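Local coordinates for major pilin protein fimA (Silicibacter pomeroyi, PDB 2IMH) that is of unknown function and belongs to the DUF1028 family, although it carries the name of a major pilin protein, at residues G30-S42 and P49-R62. Residues are numbered along the deposited sequence; the frame is centred on the assembly and turned at random.
Sequences GWVLRGDLNAGMS and PSTFWGEEVLQHLR
Arg-62, at the C-terminal end of helix 51-62, reaches the turn of the hairpin 33-42 with two neighbouring nitrogens. Arg-62 NH1 forms a salt bridge with Asp-36 OD2 (2.9 Å), meeting the oxygen from above the carboxylate plane, while Arg-62 NE donates to Asn-38 OD1; the modelled 2.5 Å between these two is shorter than usual and doubtful as a length. Both acceptors lie at the guanidinium edge, and Asn-38 turns its amide 90° to that plane; Ala-39 CB packs over one face. Asp-36 OD1 also takes the backbone N of Asn-38, an Asx turn that probably helps to hold the carboxylate in place. Ala-39 and Gly-40 both face Asp-36, a classic beta bulge where the second strand begins.

Further along, Ser-42 OG donates to Gly-54 O (2.8 Å); its chi1 of 64° turns the hydroxyl onto the helix backbone. Arg-34 lies stretched across Gly-54, its CD 3.7 Å from Gly-54 C and Thr-51 O over the centre of one guanidinium face. NH1 and NH2 both bond Trp-31 O from the same face of its carbonyl plane, and NE reaches Glu-55 OE2 through a water, so every guanidinium nitrogen is engaged.

Apolar packing centres on Leu-58: Leu-58 CB meets Ala-39 CB (4.2 Å) and Leu-58 CD1 meets Arg-34 CB (4.0 Å), with CD1 and CD2 lying against the backbone of Gly-35 and Gly-40. Val-57 CG1 presses closely on Ser-42 CB, while Trp-31 rests obliquely on Pro-49 and Thr-51.

The helix thus covers one face of the hairpin at the edge of the four-stranded antiparallel sheet, running nearly parallel to strand 33-36. Val-57 continues onto strand 85-90, and Trp-53 and His-60 pack against helix 67-76.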
ATOM      1  N   GLY A  30      -5.688   5.835  -5.504  1.00 17.18           N
ATOM      2  CA  GLY A  30      -5.565   5.966  -6.946  1.00 17.99           C
ATOM      3  C   GLY A  30      -4.197   6.452  -7.374  1.00 17.58           C
ATOM      4  O   GLY A  30      -3.646   5.987  -8.379  1.00 17.89           O
ATOM      5  N   TRP A  31      -3.632   7.369  -6.598  1.00 16.22           N
ATOM      6  CA  TRP A  31      -2.349   7.969  -6.962  1.00 16.11           C
ATOM      7  C   TRP A  31      -1.196   7.038  -6.654  1.00 15.76           C
ATOM      8  O   TRP A  31      -0.285   6.857  -7.477  1.00 15.13           O
ATOM      9  CB  TRP A  31      -2.136   9.301  -6.235  1.00 16.69           C
ATOM     10  CG  TRP A  31      -2.947  10.439  -6.829  1.00 16.92           C
ATOM     11  CD1 TRP A  31      -4.026  11.063  -6.267  1.00 17.08           C
ATOM     12  CD2 TRP A  31      -2.723  11.078  -8.090  1.00 17.49           C
ATOM     13  NE1 TRP A  31      -4.497  12.061  -7.117  1.00 16.34           N
ATOM     14  CE2 TRP A  31      -3.715  12.080  -8.239  1.00 16.74           C
ATOM     15  CE3 TRP A  31      -1.769  10.911  -9.109  1.00 16.60           C
ATOM     16  CZ2 TRP A  31      -3.792  12.911  -9.379  1.00 17.05           C
ATOM     17  CZ3 TRP A  31      -1.851  11.730 -10.252  1.00 17.90           C
ATOM     18  CH2 TRP A  31      -2.856  12.716 -10.374  1.00 16.48           C
ATOM     19  N   VAL A  32      -1.235   6.447  -5.462  1.00 15.13           N
ATOM     20  CA  VAL A  32      -0.007   5.967  -4.828  1.00 15.17           C
ATOM     21  C   VAL A  32       0.231   4.464  -4.914  1.00 15.58           C
ATOM     22  O   VAL A  32       1.356   4.029  -5.209  1.00 15.37           O
ATOM     23  CB  VAL A  32       0.049   6.390  -3.352  1.00 15.03           C
ATOM     24  CG1 VAL A  32       1.245   5.756  -2.673  1.00 15.07           C
ATOM     25  CG2 VAL A  32       0.133   7.913  -3.249  1.00 14.26           C
ATOM     26  N   LEU A  33      -0.817   3.675  -4.677  1.00 15.29           N
ATOM     27  CA  LEU A  33      -0.586   2.262  -4.386  1.00 15.61           C
ATOM     28  C   LEU A  33      -0.835   1.383  -5.588  1.00 15.69           C
ATOM     29  O   LEU A  33      -1.910   1.437  -6.166  1.00 15.79           O
ATOM     30  CB  LEU A  33      -1.467   1.799  -3.223  1.00 16.38           C
ATOM     31  CG  LEU A  33      -1.176   2.354  -1.824  1.00 15.40           C
ATOM     32  CD1 LEU A  33      -2.303   1.908  -0.866  1.00 17.05           C
ATOM     33  CD2 LEU A  33       0.211   1.922  -1.291  1.00 15.79           C
ATOM     34  N   ARG A  34       0.172   0.573  -5.936  1.00 15.01           N
ATOM     35  CA  ARG A  34       0.065  -0.438  -6.999  1.00 14.99           C
ATOM     36  C   ARG A  34       0.762  -1.728  -6.584  1.00 14.56           C
ATOM     37  O   ARG A  34       1.655  -1.712  -5.739  1.00 13.79           O
ATOM     38  CB  ARG A  34       0.672   0.069  -8.308  1.00 14.87           C
ATOM     39  CG  ARG A  34      -0.096   1.194  -8.950  1.00 16.96           C
ATOM     40  CD  ARG A  34       0.732   1.915  -9.994  1.00 17.90           C
ATOM     41  NE  ARG A  34       0.014   3.129 -10.358  1.00 16.75           N
ATOM     42  CZ  ARG A  34       0.065   4.270  -9.673  1.00 18.13           C
ATOM     43  NH1 ARG A  34       0.877   4.399  -8.612  1.00 13.95           N
ATOM     44  NH2 ARG A  34      -0.673   5.304 -10.092  1.00 18.14           N
ATOM     45  N   GLY A  35       0.381  -2.835  -7.216  1.00 15.09           N
ATOM     46  CA  GLY A  35       0.963  -4.116  -6.875  1.00 16.03           C
ATOM     47  C   GLY A  35       0.604  -5.204  -7.856  1.00 15.40           C
ATOM     48  O   GLY A  35      -0.361  -5.083  -8.610  1.00 16.47           O
ATOM     49  N   ASP A  36       1.422  -6.249  -7.871  1.00 16.24           N
ATOM     50  CA  ASP A  36       1.166  -7.399  -8.738  1.00 16.48           C
ATOM     51  C   ASP A  36       1.879  -8.600  -8.143  1.00 16.34           C
ATOM     52  O   ASP A  36       3.065  -8.524  -7.780  1.00 16.32           O
ATOM     53  CB  ASP A  36       1.670  -7.123 -10.162  1.00 17.23           C
ATOM     54  CG  ASP A  36       1.120  -8.108 -11.187  1.00 20.72           C
ATOM     55  OD1 ASP A  36       0.999  -9.317 -10.883  1.00 24.72           O
ATOM     56  OD2 ASP A  36       0.816  -7.657 -12.322  1.00 25.21           O
ATOM     57  N   LEU A  37       1.137  -9.696  -7.989  1.00 15.85           N
ATOM     58  CA  LEU A  37       1.685 -10.916  -7.425  1.00 16.42           C
ATOM     59  C   LEU A  37       2.821 -11.508  -8.257  1.00 16.46           C
ATOM     60  O   LEU A  37       3.549 -12.394  -7.775  1.00 17.55           O
ATOM     61  CB  LEU A  37       0.579 -11.947  -7.197  1.00 16.29           C
ATOM     62  CG  LEU A  37      -0.425 -11.595  -6.104  1.00 15.85           C
ATOM     63  CD1 LEU A  37      -1.627 -12.512  -6.246  1.00 19.27           C
ATOM     64  CD2 LEU A  37       0.213 -11.752  -4.719  1.00 19.22           C
ATOM     65  N   ASN A  38       3.012 -10.985  -9.467  1.00 17.05           N
ATOM     66  CA  ASN A  38       4.143 -11.402 -10.276  1.00 17.58           C
ATOM     67  C   ASN A  38       5.331 -10.430 -10.199  1.00 17.26           C
ATOM     68  O   ASN A  38       6.277 -10.535 -10.993  1.00 17.14           O
ATOM     69  CB  ASN A  38       3.702 -11.632 -11.725  1.00 19.17           C
ATOM     70  CG  ASN A  38       3.335 -10.355 -12.451  1.00 20.70           C
ATOM     71  OD1 ASN A  38       3.722  -9.249 -12.061  1.00 24.35           O
ATOM     72  ND2 ASN A  38       2.579 -10.502 -13.538  1.00 25.30           N
ATOM     73  N   ALA A  39       5.292  -9.493  -9.251  1.00 16.65           N
ATOM     74  CA  ALA A  39       6.296  -8.433  -9.209  1.00 16.31           C
ATOM     75  C   ALA A  39       6.638  -7.972  -7.783  1.00 16.27           C
ATOM     76  O   ALA A  39       7.814  -7.965  -7.370  1.00 16.66           O
ATOM     77  CB  ALA A  39       5.813  -7.237 -10.047  1.00 16.63           C
ATOM     78  N   GLY A  40       5.617  -7.576  -7.035  1.00 15.63           N
ATOM     79  CA  GLY A  40       5.830  -6.883  -5.753  1.00 15.31           C
ATOM     80  C   GLY A  40       4.890  -5.693  -5.617  1.00 15.71           C
ATOM     81  O   GLY A  40       3.827  -5.667  -6.257  1.00 16.24           O
HETATM   82  N   MSE A  41       5.283  -4.715  -4.798  1.00 15.44           N
HETATM   83  CA  MSE A  41       4.443  -3.550  -4.494  1.00 15.92           C
HETATM   84  C   MSE A  41       5.188  -2.266  -4.818  1.00 15.78           C
HETATM   85  O   MSE A  41       6.422  -2.218  -4.742  1.00 15.54           O
HETATM   86  CB  MSE A  41       4.103  -3.519  -2.997  1.00 16.05           C
HETATM   87  CG  MSE A  41       3.220  -4.652  -2.495  1.00 18.32           C
HETATM   88 SE   MSE A  41       1.362  -4.584  -3.137  1.00 24.66          SE
HETATM   89  CE  MSE A  41       0.911  -2.745  -2.559  1.00 18.93           C
ATOM     90  N   SER A  42       4.434  -1.209  -5.119  1.00 15.23           N
ATOM     91  CA  SER A  42       5.054   0.105  -5.265  1.00 15.50           C
ATOM     92  C   SER A  42       4.190   1.208  -4.660  1.00 15.21           C
ATOM     93  O   SER A  42       2.966   1.088  -4.600  1.00 14.82           O
ATOM     94  CB  SER A  42       5.344   0.418  -6.734  1.00 15.13           C
ATOM     95  OG  SER A  42       4.160   0.506  -7.495  1.00 15.61           O
ATOM     96  N   PRO A  49       3.548  13.622  -8.276  1.00 17.81           N
ATOM     97  CA  PRO A  49       3.657  12.161  -8.391  1.00 17.53           C
ATOM     98  C   PRO A  49       3.542  11.675  -9.839  1.00 17.45           C
ATOM     99  O   PRO A  49       2.776  12.234 -10.628  1.00 17.18           O
ATOM    100  CB  PRO A  49       2.467  11.661  -7.564  1.00 17.83           C
ATOM    101  CG  PRO A  49       1.462  12.782  -7.627  1.00 18.19           C
ATOM    102  CD  PRO A  49       2.324  14.029  -7.564  1.00 17.66           C
ATOM    103  N   SER A  50       4.306  10.636 -10.171  1.00 16.95           N
ATOM    104  CA  SER A  50       4.269  10.035 -11.486  1.00 17.32           C
ATOM    105  C   SER A  50       3.556   8.692 -11.433  1.00 17.25           C
ATOM    106  O   SER A  50       4.084   7.736 -10.844  1.00 17.32           O
ATOM    107  CB  SER A  50       5.693   9.793 -12.000  1.00 17.42           C
ATOM    108  OG  SER A  50       5.700   9.016 -13.197  1.00 16.71           O
ATOM    109  N   THR A  51       2.387   8.606 -12.058  1.00 17.20           N
ATOM    110  CA  THR A  51       1.730   7.297 -12.192  1.00 16.91           C
ATOM    111  C   THR A  51       2.644   6.318 -12.945  1.00 17.51           C
ATOM    112  O   THR A  51       2.699   5.125 -12.634  1.00 17.54           O
ATOM    113  CB  THR A  51       0.387   7.409 -12.922  1.00 17.24           C
ATOM    114  OG1 THR A  51       0.588   8.039 -14.190  1.00 17.97           O
ATOM    115  CG2 THR A  51      -0.594   8.240 -12.092  1.00 17.02           C
ATOM    116  N   PHE A  52       3.399   6.830 -13.912  1.00 16.79           N
ATOM    117  CA  PHE A  52       4.339   5.997 -14.664  1.00 16.99           C
ATOM    118  C   PHE A  52       5.346   5.292 -13.776  1.00 17.01           C
ATOM    119  O   PHE A  52       5.595   4.088 -13.941  1.00 16.81           O
ATOM    120  CB  PHE A  52       5.016   6.840 -15.733  1.00 17.33           C
ATOM    121  CG  PHE A  52       4.019   7.573 -16.583  1.00 18.82           C
ATOM    122  CD1 PHE A  52       3.309   6.894 -17.567  1.00 20.26           C
ATOM    123  CD2 PHE A  52       3.718   8.913 -16.325  1.00 17.67           C
ATOM    124  CE1 PHE A  52       2.348   7.557 -18.343  1.00 18.94           C
ATOM    125  CE2 PHE A  52       2.745   9.582 -17.086  1.00 19.05           C
ATOM    126  CZ  PHE A  52       2.071   8.905 -18.097  1.00 19.54           C
ATOM    127  N   TRP A  53       5.931   6.033 -12.840  1.00 16.37           N
ATOM    128  CA  TRP A  53       6.922   5.452 -11.951  1.00 16.36           C
ATOM    129  C   TRP A  53       6.347   4.233 -11.253  1.00 16.13           C
ATOM    130  O   TRP A  53       7.023   3.220 -11.109  1.00 16.87           O
ATOM    131  CB  TRP A  53       7.294   6.472 -10.901  1.00 16.27           C
ATOM    132  CG  TRP A  53       8.369   7.439 -11.327  1.00 15.66           C
ATOM    133  CD1 TRP A  53       8.789   7.718 -12.595  1.00 17.42           C
ATOM    134  CD2 TRP A  53       9.099   8.293 -10.458  1.00 15.89           C
ATOM    135  NE1 TRP A  53       9.789   8.679 -12.563  1.00 17.04           N
ATOM    136  CE2 TRP A  53       9.989   9.050 -11.258  1.00 16.21           C
ATOM    137  CE3 TRP A  53       9.102   8.488  -9.068  1.00 15.92           C
ATOM    138  CZ2 TRP A  53      10.871   9.992 -10.711  1.00 16.89           C
ATOM    139  CZ3 TRP A  53       9.990   9.417  -8.522  1.00 17.66           C
ATOM    140  CH2 TRP A  53      10.870  10.152  -9.353  1.00 16.28           C
ATOM    141  N   GLY A  54       5.099   4.351 -10.801  1.00 16.60           N
ATOM    142  CA  GLY A  54       4.483   3.274  -9.999  1.00 16.54           C
ATOM    143  C   GLY A  54       4.317   1.996 -10.800  1.00 17.48           C
ATOM    144  O   GLY A  54       4.489   0.896 -10.276  1.00 17.54           O
ATOM    145  N   GLU A  55       3.940   2.144 -12.060  1.00 17.79           N
ATOM    146  CA  GLU A  55       3.751   0.994 -12.944  1.00 19.12           C
ATOM    147  C   GLU A  55       5.095   0.446 -13.430  1.00 18.28           C
ATOM    148  O   GLU A  55       5.342  -0.756 -13.400  1.00 18.30           O
ATOM    149  CB  GLU A  55       2.896   1.400 -14.155  1.00 19.08           C
ATOM    150  CG  GLU A  55       1.476   1.842 -13.800  1.00 21.06           C
ATOM    151  CD  GLU A  55       0.636   2.260 -15.018  1.00 23.94           C
ATOM    152  OE1 GLU A  55       1.203   2.443 -16.121  1.00 29.87           O
ATOM    153  OE2 GLU A  55      -0.602   2.403 -14.858  1.00 27.83           O
ATOM    154  N   GLU A  56       5.963   1.336 -13.911  1.00 17.50           N
ATOM    155  CA  GLU A  56       7.227   0.909 -14.491  1.00 17.65           C
ATOM    156  C   GLU A  56       8.143   0.201 -13.503  1.00 16.76           C
ATOM    157  O   GLU A  56       8.804  -0.786 -13.861  1.00 17.01           O
ATOM    158  CB  GLU A  56       7.928   2.099 -15.156  1.00 18.75           C
ATOM    159  CG  GLU A  56       7.138   2.537 -16.371  1.00 21.19           C
ATOM    160  CD  GLU A  56       7.749   3.720 -17.106  1.00 27.97           C
ATOM    161  OE1 GLU A  56       8.933   4.037 -16.852  1.00 30.75           O
ATOM    162  OE2 GLU A  56       7.033   4.312 -17.951  1.00 29.32           O
ATOM    163  N   VAL A  57       8.190   0.671 -12.263  1.00 15.78           N
ATOM    164  CA  VAL A  57       9.056   0.006 -11.267  1.00 15.64           C
ATOM    165  C   VAL A  57       8.659  -1.455 -11.050  1.00 15.69           C
ATOM    166  O   VAL A  57       9.531  -2.305 -10.844  1.00 16.50           O
ATOM    167  CB  VAL A  57       9.140   0.807  -9.938  1.00 15.20           C
ATOM    168  CG1 VAL A  57       7.920   0.589  -9.066  1.00 15.96           C
ATOM    169  CG2 VAL A  57      10.416   0.492  -9.181  1.00 17.21           C
ATOM    170  N   LEU A  58       7.357  -1.745 -11.120  1.00 15.83           N
ATOM    171  CA  LEU A  58       6.883  -3.138 -11.014  1.00 15.80           C
ATOM    172  C   LEU A  58       7.385  -3.988 -12.198  1.00 16.83           C
ATOM    173  O   LEU A  58       7.798  -5.141 -12.029  1.00 16.98           O
ATOM    174  CB  LEU A  58       5.359  -3.184 -10.932  1.00 16.25           C
ATOM    175  CG  LEU A  58       4.762  -2.592  -9.647  1.00 15.98           C
ATOM    176  CD1 LEU A  58       3.238  -2.631  -9.703  1.00 19.02           C
ATOM    177  CD2 LEU A  58       5.248  -3.306  -8.378  1.00 16.45           C
ATOM    178  N   GLN A  59       7.373  -3.413 -13.394  1.00 17.07           N
ATOM    179  CA  GLN A  59       7.923  -4.115 -14.553  1.00 17.90           C
ATOM    180  C   GLN A  59       9.403  -4.444 -14.375  1.00 17.72           C
ATOM    181  O   GLN A  59       9.839  -5.545 -14.713  1.00 18.14           O
ATOM    182  CB  GLN A  59       7.691  -3.313 -15.834  1.00 18.38           C
ATOM    183  CG  GLN A  59       8.046  -4.112 -17.091  1.00 21.00           C
ATOM    184  CD  GLN A  59       7.259  -5.407 -17.219  1.00 23.86           C
ATOM    185  OE1 GLN A  59       6.033  -5.437 -17.031  1.00 25.66           O
ATOM    186  NE2 GLN A  59       7.954  -6.484 -17.561  1.00 26.31           N
ATOM    187  N   HIS A  60      10.180  -3.510 -13.820  1.00 17.71           N
ATOM    188  CA  HIS A  60      11.594  -3.805 -13.589  1.00 18.31           C
ATOM    189  C   HIS A  60      11.784  -4.955 -12.604  1.00 17.44           C
ATOM    190  O   HIS A  60      12.691  -5.761 -12.770  1.00 17.62           O
ATOM    191  CB  HIS A  60      12.367  -2.572 -13.145  1.00 19.05           C
ATOM    192  CG  HIS A  60      12.544  -1.561 -14.234  1.00 22.36           C
ATOM    193  ND1 HIS A  60      13.584  -1.619 -15.139  1.00 27.98           N
ATOM    194  CD2 HIS A  60      11.797  -0.490 -14.588  1.00 24.42           C
ATOM    195  CE1 HIS A  60      13.480  -0.610 -15.989  1.00 29.02           C
ATOM    196  NE2 HIS A  60      12.406   0.092 -15.675  1.00 27.24           N
ATOM    197  N   LEU A  61      10.956  -5.001 -11.570  1.00 17.13           N
ATOM    198  CA  LEU A  61      10.955  -6.132 -10.631  1.00 16.83           C
ATOM    199  C   LEU A  61      10.594  -7.459 -11.316  1.00 17.46           C
ATOM    200  O   LEU A  61      11.232  -8.487 -11.050  1.00 16.71           O
ATOM    201  CB  LEU A  61       9.982  -5.870  -9.488  1.00 16.96           C
ATOM    202  CG  LEU A  61      10.382  -4.799  -8.468  1.00 16.62           C
ATOM    203  CD1 LEU A  61       9.238  -4.567  -7.439  1.00 16.08           C
ATOM    204  CD2 LEU A  61      11.711  -5.098  -7.767  1.00 16.01           C
ATOM    205  N   ARG A  62       9.561  -7.440 -12.165  1.00 17.60           N
ATOM    206  CA  ARG A  62       9.144  -8.657 -12.873  1.00 19.13           C
ATOM    207  C   ARG A  62      10.307  -9.178 -13.688  1.00 19.49           C
ATOM    208  O   ARG A  62      10.477 -10.374 -13.816  1.00 19.94           O
ATOM    209  CB  ARG A  62       8.017  -8.395 -13.866  1.00 19.89           C
ATOM    210  CG  ARG A  62       6.702  -8.035 -13.268  1.00 23.05           C
ATOM    211  CD  ARG A  62       5.615  -7.942 -14.325  1.00 26.59           C
ATOM    212  NE  ARG A  62       4.422  -7.413 -13.672  1.00 28.70           N
ATOM    213  CZ  ARG A  62       4.014  -6.152 -13.731  1.00 29.16           C
ATOM    214  NH1 ARG A  62       2.925  -5.792 -13.060  1.00 30.56           N
ATOM    215  NH2 ARG A  62       4.669  -5.258 -14.464  1.00 28.30           N
TER
HETATM  216  O   HOH W   1      -1.568   1.905 -12.389  1.00 30.09           O